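PDB 5U5O: LPXTG-motif cell wall anchor domain protein from Mobiluncus mulieris, which probably mediates bacterial adhesion as part of a giant cell-surface protein, its Ig-like domains braced by intramolecular disulfide, isopeptide and ester cross-links. Local coordinates for residues F17-G22 with E106-N111; E232-A237 with L243-K248. One frame throughout, in Å; residues are numbered along the deposited sequence.

In the fold
The two contacts lie in different domains of this rod-like pair, about 41 Å apart between centres and about 29 Å between nearest atoms, so they do not touch. Contact 1, in the T-Q ester bond domain, sets the turn after strand 16-18 against a short helix and sits about 7 Å from the centre of the chain. Contact 2, in the DUF5979 domain, lies about 38 Å from that centre, where a helix crosses from one sheet to the next, beside the probable isopeptide site around N288. The long strand 150-178 runs from one domain into the other, and both contacts reach the sheet to which it belongs.

Contact 1. Residues F17-G22 with E106-N111; sequences FDVTDG and EDLTKN
V19 and T109 bring the two backbones closest, CA to CA 7.6 Å, where the chain leaves strand 16-18 through a type I beta turn, D18 to D21, and faces the last turn of helix 105-109. Within the Ig-like T-Q ester bond domain, F17 and V19 bond through their backbones to strand 150-178, which runs parallel, and the helix covers the end of strand 16-18. No hydrogen bond joins the two segments.

L108 and V19 share the largest part of the contact. L108 CD1 sits in the plane of the F17 ring, at the edge, with CZ and CD1 3.7 Å apart; the ring also meets F27. F17 can reach forward because CG lies between its backbone N and carbonyl carbon (chi1 64°). The same L108 CD1 packs against V19 CG2 at 3.8 Å, so one leucine branch fills the corner between an aromatic and a beta-branched residue. Apolar Leu, Val and Phe suit a buried position that offers the two segments no mutual hydrogen bond.

T109 points its methyl at V19, CG2 lying beside the backbone N and anti to the carbonyl carbon, 3.8 Å from V19 O, a carbonyl whose hydrogen bond comes from R105 NH2. On the other segment D18 holds the turn as an Asx turn: OD1 accepts T20 N at 3.0 Å and, on its syn lone pair, T20 OG1 at 2.9 Å. Threonine suits position 109 because its two branches divide the work. While the methyl faces V19, OG1 accepts N111 N at 3.1 Å in an ST turn, with an N-H...O angle of 146°.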
ATOM      1  N   PHE A  17      -6.532  -2.034   4.605  1.00 16.16           N
ATOM      2  CA  PHE A  17      -6.459  -3.416   4.158  1.00 15.82           C
ATOM      3  C   PHE A  17      -5.120  -3.658   3.495  1.00 17.39           C
ATOM      4  O   PHE A  17      -4.412  -2.716   3.127  1.00 17.75           O
ATOM      5  CB  PHE A  17      -7.606  -3.767   3.212  1.00 15.76           C
ATOM      6  CG  PHE A  17      -7.601  -3.001   1.915  1.00 15.11           C
ATOM      7  CD1 PHE A  17      -8.241  -1.794   1.790  1.00 16.17           C
ATOM      8  CD2 PHE A  17      -6.969  -3.511   0.804  1.00 14.88           C
ATOM      9  CE1 PHE A  17      -8.234  -1.121   0.577  1.00 16.24           C
ATOM     10  CE2 PHE A  17      -6.950  -2.849  -0.401  1.00 16.38           C
ATOM     11  CZ  PHE A  17      -7.592  -1.648  -0.523  1.00 16.29           C
ATOM     12  N   ASP A  18      -4.801  -4.944   3.365  1.00 17.28           N
ATOM     13  CA  ASP A  18      -3.526  -5.398   2.816  1.00 17.24           C
ATOM     14  C   ASP A  18      -3.641  -5.528   1.294  1.00 17.61           C
ATOM     15  O   ASP A  18      -4.134  -6.546   0.781  1.00 20.74           O
ATOM     16  CB  ASP A  18      -3.124  -6.737   3.454  1.00 17.94           C
ATOM     17  CG  ASP A  18      -1.849  -7.335   2.856  1.00 20.22           C
ATOM     18  OD1 ASP A  18      -1.250  -6.725   1.943  1.00 23.72           O
ATOM     19  OD2 ASP A  18      -1.459  -8.431   3.302  1.00 24.40           O
ATOM     20  N   VAL A  19      -3.103  -4.545   0.584  1.00 17.14           N
ATOM     21  CA  VAL A  19      -3.232  -4.447  -0.870  1.00 18.22           C
ATOM     22  C   VAL A  19      -2.265  -5.371  -1.612  1.00 19.00           C
ATOM     23  O   VAL A  19      -2.409  -5.577  -2.816  1.00 20.02           O
ATOM     24  CB  VAL A  19      -3.070  -2.978  -1.356  1.00 16.36           C
ATOM     25  CG1 VAL A  19      -1.610  -2.512  -1.346  1.00 16.17           C
ATOM     26  CG2 VAL A  19      -3.692  -2.782  -2.732  1.00 17.10           C
ATOM     27  N   THR A  20      -1.281  -5.914  -0.900  1.00 18.29           N
ATOM     28  CA  THR A  20      -0.375  -6.901  -1.480  1.00 19.98           C
ATOM     29  C   THR A  20      -0.757  -8.347  -1.122  1.00 20.03           C
ATOM     30  O   THR A  20       0.061  -9.244  -1.270  1.00 25.77           O
ATOM     31  CB  THR A  20       1.085  -6.633  -1.071  1.00 19.89           C
ATOM     32  OG1 THR A  20       1.191  -6.559   0.353  1.00 21.37           O
ATOM     33  CG2 THR A  20       1.608  -5.373  -1.715  1.00 17.64           C
ATOM     34  N   ASP A  21      -1.996  -8.562  -0.670  1.00 20.50           N
ATOM     35  CA  ASP A  21      -2.510  -9.902  -0.402  1.00 23.95           C
ATOM     36  C   ASP A  21      -2.789 -10.598  -1.727  1.00 25.19           C
ATOM     37  O   ASP A  21      -3.775 -10.318  -2.402  1.00 25.37           O
ATOM     38  CB  ASP A  21      -3.786  -9.832   0.449  1.00 24.82           C
ATOM     39  CG  ASP A  21      -4.269 -11.199   0.930  1.00 25.38           C
ATOM     40  OD1 ASP A  21      -3.768 -12.227   0.478  1.00 26.99           O
ATOM     41  OD2 ASP A  21      -5.167 -11.230   1.796  1.00 32.47           O
ATOM     42  N   GLY A  22      -1.927 -11.554  -2.073  1.00 26.28           N
ATOM     43  CA  GLY A  22      -2.080 -12.332  -3.296  1.00 26.70           C
ATOM     44  C   GLY A  22      -3.319 -13.211  -3.361  1.00 27.18           C
ATOM     45  O   GLY A  22      -3.748 -13.585  -4.458  1.00 31.62           O
ATOM     46  N   GLU A 106      -5.744  -5.396  -8.886  1.00 21.37           N
ATOM     47  CA  GLU A 106      -4.857  -4.954  -9.975  1.00 22.23           C
ATOM     48  C   GLU A 106      -5.071  -3.503 -10.430  1.00 22.80           C
ATOM     49  O   GLU A 106      -4.155  -2.892 -10.970  1.00 24.80           O
ATOM     50  CB  GLU A 106      -4.920  -5.910 -11.177  1.00 24.46           C
ATOM     51  CG  GLU A 106      -6.239  -5.942 -11.943  1.00 28.80           C
ATOM     52  CD  GLU A 106      -6.151  -6.651 -13.287  1.00 34.46           C
ATOM     53  OE1 GLU A 106      -5.062  -7.144 -13.670  1.00 39.99           O
ATOM     54  OE2 GLU A 106      -7.193  -6.708 -13.968  1.00 38.99           O
ATOM     55  N   ASP A 107      -6.269  -2.952 -10.216  1.00 23.28           N
ATOM     56  CA  ASP A 107      -6.508  -1.520 -10.462  1.00 23.81           C
ATOM     57  C   ASP A 107      -5.842  -0.614  -9.427  1.00 22.49           C
ATOM     58  O   ASP A 107      -5.692   0.586  -9.667  1.00 27.27           O
ATOM     59  CB  ASP A 107      -8.010  -1.219 -10.530  1.00 25.48           C
ATOM     60  CG  ASP A 107      -8.671  -1.799 -11.765  1.00 28.33           C
ATOM     61  OD1 ASP A 107      -7.963  -2.329 -12.649  1.00 30.29           O
ATOM     62  OD2 ASP A 107      -9.906  -1.715 -11.857  1.00 28.61           O
ATOM     63  N   LEU A 108      -5.468  -1.176  -8.280  1.00 20.51           N
ATOM     64  CA  LEU A 108      -4.667  -0.472  -7.277  1.00 18.14           C
ATOM     65  C   LEU A 108      -3.169  -0.659  -7.496  1.00 20.27           C
ATOM     66  O   LEU A 108      -2.401   0.302  -7.470  1.00 22.93           O
ATOM     67  CB  LEU A 108      -5.061  -0.934  -5.867  1.00 19.64           C
ATOM     68  CG  LEU A 108      -6.508  -0.625  -5.460  1.00 19.98           C
ATOM     69  CD1 LEU A 108      -6.852  -1.325  -4.155  1.00 22.19           C
ATOM     70  CD2 LEU A 108      -6.730   0.874  -5.345  1.00 25.99           C
ATOM     71  N   THR A 109      -2.745  -1.900  -7.703  1.00 20.56           N
ATOM     72  CA  THR A 109      -1.323  -2.198  -7.842  1.00 20.55           C
ATOM     73  C   THR A 109      -0.763  -1.912  -9.238  1.00 22.68           C
ATOM     74  O   THR A 109       0.455  -1.776  -9.394  1.00 25.95           O
ATOM     75  CB  THR A 109      -1.038  -3.681  -7.551  1.00 20.96           C
ATOM     76  OG1 THR A 109      -1.681  -4.500  -8.538  1.00 22.17           O
ATOM     77  CG2 THR A 109      -1.501  -4.078  -6.150  1.00 21.05           C
ATOM     78  N   LYS A 110      -1.634  -1.906 -10.250  1.00 24.01           N
ATOM     79  CA  LYS A 110      -1.233  -1.860 -11.665  1.00 26.79           C
ATOM     80  C   LYS A 110      -0.316  -3.033 -12.044  1.00 26.80           C
ATOM     81  O   LYS A 110       0.450  -2.937 -13.006  1.00 30.56           O
ATOM     82  CB  LYS A 110      -0.562  -0.519 -12.013  1.00 29.77           C
ATOM     83  CG  LYS A 110      -1.259   0.717 -11.462  1.00 33.84           C
ATOM     84  CD  LYS A 110      -2.681   0.844 -11.975  1.00 41.36           C
ATOM     85  CE  LYS A 110      -3.359   2.088 -11.426  1.00 50.07           C
ATOM     86  NZ  LYS A 110      -4.708   2.282 -12.025  1.00 53.82           N
ATOM     87  N   ASN A 111      -0.410  -4.145 -11.302  1.00 25.18           N
ATOM     88  CA  ASN A 111       0.533  -5.270 -11.417  1.00 24.74           C
ATOM     89  C   ASN A 111       2.024  -4.888 -11.329  1.00 25.23           C
ATOM     90  O   ASN A 111       2.878  -5.525 -11.967  1.00 28.14           O
ATOM     91  CB  ASN A 111       0.237  -6.076 -12.687  1.00 28.37           C
ATOM     92  CG  ASN A 111      -1.184  -6.600 -12.718  1.00 28.51           C
ATOM     93  OD1 ASN A 111      -1.943  -6.331 -13.654  1.00 36.02           O
ATOM     94  ND2 ASN A 111      -1.558  -7.353 -11.690  1.00 27.82           N
TER

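Contact 2. Residues E232-A237 with L243-K248; sequences EDVQGA and LKDTVK
V234, in the first turn of helix 234-241, packs over strand 244-251 at D245, the two CA atoms 6.9 Å apart. The DUF5979 domain is an Ig-like beta sandwich of the transthyretin clan, and the helix is the crossover between its two sheets, from strand 226-232 to strand 244-251.

Apolar contacts come from the branches of V234, whose CG2 meets V247 CG2 at 4.1 Å as the two valines pass alongside one another, running opposite ways. The other branch, CG1, lies over D245, 4.1 Å from its CB. Valine's two methyls thus cover two inward-pointing residues of one strand.

Hydrogen bonds secure each segment separately. N262 grips the strand at D245 O and V247 N. At the helix start D233 is the N-cap, its OD1 accepting G236 N at 3.0 Å from above the carboxylate plane.

The two acids reach toward each other from facing sides, E232 OE2 and D245 OD2 being 4.0 Å apart and their carboxylate planes 77° from each other. Both oxygens come close to N288 OD1 on strand 281-291, in pairings of undecided nature, consistent with the Glu-Asn part of an isopeptide site of CnaB type.

Carboxylates also meet methyls. D245 OD2 approaches A237 CB at 3.4 Å, alanine's single methyl being small enough for the helix to come this near. E232, extended beyond CG, crosses V247 and lays OE1 against both its methyls, 3.4 Å from CG2 and 3.5 Å from CG1.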
ATOM      1  N   GLU A 232      30.110  -5.522  -2.667  1.00 11.24           N
ATOM      2  CA  GLU A 232      31.201  -5.526  -1.704  1.00 11.50           C
ATOM      3  C   GLU A 232      32.365  -4.700  -2.217  1.00 12.26           C
ATOM      4  O   GLU A 232      32.664  -4.715  -3.401  1.00 13.29           O
ATOM      5  CB  GLU A 232      31.696  -6.963  -1.457  1.00 11.35           C
ATOM      6  CG  GLU A 232      32.608  -7.054  -0.252  1.00 12.48           C
ATOM      7  CD  GLU A 232      33.026  -8.465   0.090  1.00 13.94           C
ATOM      8  OE1 GLU A 232      32.388  -9.437  -0.378  1.00 15.68           O
ATOM      9  OE2 GLU A 232      33.989  -8.551   0.869  1.00 16.77           O
ATOM     10  N   ASP A 233      33.066  -4.024  -1.314  1.00 12.46           N
ATOM     11  CA  ASP A 233      34.355  -3.444  -1.638  1.00 12.66           C
ATOM     12  C   ASP A 233      35.409  -4.544  -1.639  1.00 12.89           C
ATOM     13  O   ASP A 233      36.063  -4.811  -0.629  1.00 13.75           O
ATOM     14  CB  ASP A 233      34.702  -2.335  -0.627  1.00 12.63           C
ATOM     15  CG  ASP A 233      36.002  -1.615  -0.941  1.00 14.55           C
ATOM     16  OD1 ASP A 233      36.768  -2.021  -1.846  1.00 16.38           O
ATOM     17  OD2 ASP A 233      36.254  -0.593  -0.269  1.00 20.95           O
ATOM     18  N   VAL A 234      35.590  -5.148  -2.805  1.00 12.22           N
ATOM     19  CA  VAL A 234      36.449  -6.323  -2.907  1.00 12.07           C
ATOM     20  C   VAL A 234      37.912  -5.938  -2.698  1.00 12.78           C
ATOM     21  O   VAL A 234      38.652  -6.664  -2.014  1.00 13.79           O
ATOM     22  CB  VAL A 234      36.262  -7.085  -4.243  1.00 12.90           C
ATOM     23  CG1 VAL A 234      37.222  -8.265  -4.308  1.00 12.80           C
ATOM     24  CG2 VAL A 234      34.834  -7.571  -4.388  1.00 12.19           C
ATOM     25  N   GLN A 235      38.324  -4.797  -3.245  1.00 13.33           N
ATOM     26  CA  GLN A 235      39.715  -4.396  -3.094  1.00 13.82           C
ATOM     27  C   GLN A 235      40.041  -4.155  -1.625  1.00 13.99           C
ATOM     28  O   GLN A 235      41.136  -4.494  -1.177  1.00 15.51           O
ATOM     29  CB  GLN A 235      40.034  -3.137  -3.909  1.00 15.80           C
ATOM     30  CG  GLN A 235      41.511  -2.779  -3.953  1.00 19.20           C
ATOM     31  CD  GLN A 235      42.355  -3.861  -4.598  1.00 21.41           C
ATOM     32  OE1 GLN A 235      42.118  -4.239  -5.747  1.00 26.17           O
ATOM     33  NE2 GLN A 235      43.342  -4.368  -3.865  1.00 20.40           N
ATOM     34  N   GLY A 236      39.089  -3.597  -0.882  1.00 14.24           N
ATOM     35  CA  GLY A 236      39.269  -3.413   0.555  1.00 14.50           C
ATOM     36  C   GLY A 236      39.472  -4.747   1.274  1.00 14.43           C
ATOM     37  O   GLY A 236      40.262  -4.830   2.210  1.00 16.17           O
ATOM     38  N   ALA A 237      38.724  -5.770   0.861  1.00 14.13           N
ATOM     39  CA  ALA A 237      38.898  -7.116   1.410  1.00 12.77           C
ATOM     40  C   ALA A 237      40.275  -7.707   1.061  1.00 12.84           C
ATOM     41  O   ALA A 237      40.969  -8.219   1.938  1.00 14.80           O
ATOM     42  CB  ALA A 237      37.786  -8.012   0.913  1.00 12.36           C
ATOM     43  N   LEU A 243      45.345 -11.446  -0.215  1.00 15.05           N
ATOM     44  CA  LEU A 243      45.013 -12.545  -1.123  1.00 14.56           C
ATOM     45  C   LEU A 243      43.876 -12.148  -2.033  1.00 13.90           C
ATOM     46  O   LEU A 243      43.063 -11.290  -1.684  1.00 15.27           O
ATOM     47  CB  LEU A 243      44.568 -13.788  -0.344  1.00 15.48           C
ATOM     48  CG  LEU A 243      45.623 -14.499   0.488  1.00 15.52           C
ATOM     49  CD1 LEU A 243      44.935 -15.505   1.393  1.00 16.45           C
ATOM     50  CD2 LEU A 243      46.662 -15.171  -0.400  1.00 16.23           C
ATOM     51  N   LYS A 244      43.809 -12.807  -3.189  1.00 14.82           N
ATOM     52  CA  LYS A 244      42.677 -12.663  -4.084  1.00 16.08           C
ATOM     53  C   LYS A 244      41.411 -13.129  -3.374  1.00 13.56           C
ATOM     54  O   LYS A 244      41.448 -14.024  -2.546  1.00 14.92           O
ATOM     55  CB  LYS A 244      42.883 -13.446  -5.382  1.00 18.28           C
ATOM     56  CG  LYS A 244      44.008 -12.910  -6.251  1.00 23.50           C
ATOM     57  CD  LYS A 244      44.387 -13.907  -7.335  1.00 28.85           C
ATOM     58  CE  LYS A 244      45.462 -13.343  -8.252  1.00 36.95           C
ATOM     59  NZ  LYS A 244      46.321 -14.417  -8.815  1.00 42.47           N
ATOM     60  N   ASP A 245      40.291 -12.486  -3.707  1.00 13.60           N
ATOM     61  CA  ASP A 245      39.006 -12.767  -3.078  1.00 12.86           C
ATOM     62  C   ASP A 245      37.974 -13.059  -4.139  1.00 13.82           C
ATOM     63  O   ASP A 245      37.621 -12.174  -4.934  1.00 16.47           O
ATOM     64  CB  ASP A 245      38.555 -11.561  -2.253  1.00 13.14           C
ATOM     65  CG  ASP A 245      37.367 -11.850  -1.359  1.00 12.78           C
ATOM     66  OD1 ASP A 245      36.855 -12.982  -1.285  1.00 13.95           O
ATOM     67  OD2 ASP A 245      36.909 -10.833  -0.747  1.00 14.43           O
ATOM     68  N   THR A 246      37.480 -14.294  -4.135  1.00 12.68           N
ATOM     69  CA  THR A 246      36.345 -14.680  -4.956  1.00 12.12           C
ATOM     70  C   THR A 246      35.128 -14.655  -4.056  1.00 11.87           C
ATOM     71  O   THR A 246      35.057 -15.399  -3.089  1.00 12.84           O
ATOM     72  CB  THR A 246      36.543 -16.067  -5.564  1.00 13.63           C
ATOM     73  OG1 THR A 246      37.726 -16.051  -6.367  1.00 17.01           O
ATOM     74  CG2 THR A 246      35.376 -16.446  -6.461  1.00 14.63           C
ATOM     75  N   VAL A 247      34.198 -13.743  -4.330  1.00 11.95           N
ATOM     76  CA  VAL A 247      33.041 -13.623  -3.478  1.00 11.48           C
ATOM     77  C   VAL A 247      31.967 -14.566  -4.000  1.00 12.15           C
ATOM     78  O   VAL A 247      31.534 -14.456  -5.151  1.00 13.99           O
ATOM     79  CB  VAL A 247      32.554 -12.173  -3.369  1.00 11.48           C
ATOM     80  CG1 VAL A 247      31.401 -12.084  -2.382  1.00 11.31           C
ATOM     81  CG2 VAL A 247      33.693 -11.262  -2.913  1.00 11.89           C
ATOM     82  N   LYS A 248      31.523 -15.464  -3.135  1.00 11.72           N
ATOM     83  CA  LYS A 248      30.513 -16.421  -3.490  1.00 11.36           C
ATOM     84  C   LYS A 248      29.228 -16.125  -2.729  1.00 11.83           C
ATOM     85  O   LYS A 248      29.184 -16.214  -1.511  1.00 12.96           O
ATOM     86  CB  LYS A 248      31.027 -17.845  -3.203  1.00 12.51           C
ATOM     87  CG  LYS A 248      32.399 -18.149  -3.820  1.00 14.09           C
ATOM     88  CD  LYS A 248      32.877 -19.575  -3.536  1.00 16.40           C
ATOM     89  CE  LYS A 248      34.229 -19.871  -4.175  1.00 17.24           C
ATOM     90  NZ  LYS A 248      34.705 -21.248  -3.895  1.00 19.47           N
TER